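Local coordinates for protein HTH-type transcriptional regulator YgaV (Escherichia coli K12, PDB 3CUO) that regulates the expression of many genes in response to sulfide, acting as both repressor and activator, and represses anaerobic respiratory genes when sulfide is absent, at residues Leu27-Met32 against Gln57-Met62. Sequence-based numbering, arbitrary orientation.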
loop_
_atom_site.group_PDB
_atom_site.type_symbol
_atom_site.label_atom_id
_atom_site.label_comp_id
_atom_site.label_asym_id
_atom_site.label_seq_id
_atom_site.Cartn_x
_atom_site.Cartn_y
_atom_site.Cartn_z
ATOM N N LEU A 27 -6.875 6.304 -4.656
ATOM C CA LEU A 27 -5.819 6.193 -5.653
ATOM C C LEU A 27 -6.060 7.062 -6.847
ATOM O O LEU A 27 -5.122 7.659 -7.355
ATOM C CB LEU A 27 -5.599 4.731 -6.166
ATOM C CG LEU A 27 -4.957 3.785 -5.179
ATOM C CD1 LEU A 27 -4.872 2.407 -5.860
ATOM C CD2 LEU A 27 -3.545 4.238 -4.619
ATOM N N LEU A 28 -7.285 7.116 -7.334
ATOM C CA LEU A 28 -7.608 8.026 -8.475
ATOM C C LEU A 28 -7.352 9.456 -8.107
ATOM O O LEU A 28 -6.776 10.233 -8.877
ATOM C CB LEU A 28 -9.080 7.864 -8.876
ATOM C CG LEU A 28 -9.560 6.486 -9.271
ATOM C CD1 LEU A 28 -10.993 6.484 -9.762
ATOM C CD2 LEU A 28 -8.600 5.979 -10.354
ATOM N N ILE A 29 -7.713 9.810 -6.887
ATOM C CA ILE A 29 -7.455 11.194 -6.354
ATOM C C ILE A 29 -5.980 11.523 -6.394
ATOM O O ILE A 29 -5.554 12.610 -6.915
ATOM C CB ILE A 29 -7.989 11.363 -4.934
ATOM C CG1 ILE A 29 -9.497 11.521 -4.891
ATOM C CG2 ILE A 29 -7.353 12.618 -4.163
ATOM C CD1 ILE A 29 -10.063 11.381 -3.410
ATOM N N LEU A 30 -5.194 10.648 -5.795
ATOM C CA LEU A 30 -3.721 10.791 -5.751
ATOM C C LEU A 30 -3.115 10.782 -7.135
ATOM O O LEU A 30 -2.264 11.595 -7.390
ATOM C CB LEU A 30 -3.077 9.759 -4.831
ATOM C CG LEU A 30 -3.524 9.756 -3.387
ATOM C CD1 LEU A 30 -2.983 8.520 -2.658
ATOM C CD2 LEU A 30 -3.104 11.022 -2.647
ATOM N N CYS A 31 -3.636 9.968 -8.065
ATOM C CA CYS A 31 -3.198 10.048 -9.471
ATOM C C CYS A 31 -3.516 11.391 -10.093
ATOM O O CYS A 31 -2.650 11.973 -10.771
ATOM C CB CYS A 31 -3.870 9.015 -10.360
ATOM S SG CYS A 31 -3.311 7.361 -10.139
ATOM N N MET A 32 -4.770 11.853 -9.944
ATOM C CA MET A 32 -5.137 13.179 -10.439
ATOM C C MET A 32 -4.285 14.268 -9.833
ATOM O O MET A 32 -3.955 15.282 -10.484
ATOM C CB MET A 32 -6.625 13.484 -10.155
ATOM C CG MET A 32 -7.211 14.689 -10.967
ATOM S SD MET A 32 -7.353 14.355 -12.786
ATOM C CE MET A 32 -8.065 12.779 -12.912
ATOM N N GLN A 57 -14.483 14.191 2.494
ATOM C CA GLN A 57 -14.107 13.353 3.650
ATOM C C GLN A 57 -12.874 12.561 3.378
ATOM O O GLN A 57 -12.060 12.486 4.238
ATOM C CB GLN A 57 -15.207 12.343 4.093
ATOM C CG GLN A 57 -16.072 12.859 5.223
ATOM C CD GLN A 57 -17.428 12.211 5.247
ATOM O OE1 GLN A 57 -18.446 12.822 5.668
ATOM N NE2 GLN A 57 -17.482 10.988 4.748
ATOM N N HIS A 58 -12.764 11.928 2.214
ATOM C CA HIS A 58 -11.531 11.230 1.827
ATOM C C HIS A 58 -10.357 12.245 1.884
ATOM O O HIS A 58 -9.337 11.989 2.481
ATOM C CB HIS A 58 -11.607 10.602 0.416
ATOM C CG HIS A 58 -12.443 9.334 0.321
ATOM N ND1 HIS A 58 -12.003 8.099 0.756
ATOM C CD2 HIS A 58 -13.647 9.111 -0.244
ATOM C CE1 HIS A 58 -12.912 7.175 0.494
ATOM N NE2 HIS A 58 -13.924 7.765 -0.112
ATOM N N LEU A 59 -10.514 13.393 1.270
ATOM C CA LEU A 59 -9.446 14.420 1.308
ATOM C C LEU A 59 -8.977 14.826 2.712
ATOM O O LEU A 59 -7.772 14.943 2.936
ATOM C CB LEU A 59 -9.906 15.672 0.575
ATOM C CG LEU A 59 -9.983 15.400 -0.921
ATOM C CD1 LEU A 59 -10.925 16.397 -1.593
ATOM C CD2 LEU A 59 -8.581 15.350 -1.562
ATOM N N ALA A 60 -9.930 15.077 3.615
ATOM C CA ALA A 60 -9.651 15.465 5.012
ATOM C C ALA A 60 -8.920 14.387 5.728
ATOM O O ALA A 60 -7.905 14.628 6.403
ATOM C CB ALA A 60 -10.973 15.853 5.783
ATOM N N ARG A 61 -9.352 13.142 5.499
ATOM C CA ARG A 61 -8.662 12.030 6.097
ATOM C C ARG A 61 -7.252 11.839 5.521
ATOM O O ARG A 61 -6.343 11.594 6.276
ATOM C CB ARG A 61 -9.488 10.712 5.978
ATOM C CG ARG A 61 -10.987 10.851 6.418
ATOM C CD ARG A 61 -11.647 9.472 6.445
ATOM N NE ARG A 61 -13.126 9.409 6.316
ATOM C CZ ARG A 61 -13.799 8.812 5.303
ATOM N NH1 ARG A 61 -13.191 8.259 4.249
ATOM N NH2 ARG A 61 -15.135 8.820 5.321
ATOM N N MET A 62 -7.060 11.945 4.213
ATOM C CA MET A 62 -5.718 11.817 3.661
ATOM C C MET A 62 -4.778 12.947 4.120
ATOM O O MET A 62 -3.595 12.735 4.298
ATOM C CB MET A 62 -5.786 11.755 2.136
ATOM C CG MET A 62 -6.274 10.402 1.617
ATOM S SD MET A 62 -6.098 10.122 -0.167
ATOM C CE MET A 62 -7.540 11.124 -0.491
#
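Ile29 reaches from helix 24-33 to three residues of helix 52-64, and both of its branches take part. Ile29 CD1 stands 3.9 Å from Met62 CE and 4.2 Å from His58 CB, while Ile29 CG2 lies 4.0 Å from Leu59 CD2. The first torsion sets CG1 beside the backbone N and CG2 anti to it, which parts the two branches; the extended chi2 (168°) then carries CD1 on toward His58 CB, with the Met62 methyl near both ends. Met62 arrives with its chain bent at the thioether (chi3 -78°). The turn sets its CE against both methyls of Ile29, the two side chains crossing at a slant, and leaves Met62 SD 4.0 Å from Leu30 CD2, so sulfur and methyl serve different neighbours. His58 contributes only its CB here, its side chain crossing that of Ile29 at about a right angle; its ring is engaged elsewhere, with ND1 hydrogen-bonded to Arg26 and an edge-to-face pairing with His23. Cutting Ile29 back to an alanine removes the CG2 and CD1 contacts and is likely to open a gap between the helices, leaving the Met62 methyl and Leu59 CD2 without their shared partner. Apolar contacts alone span the 11.4 Å between the segment axes, which cross at -74°, and Ile68 and Leu44 extend the same core. Such packing of the predicted recognition helix across a preceding helix is characteristic of the winged helix-turn-helix fold of ArsR-family regulators.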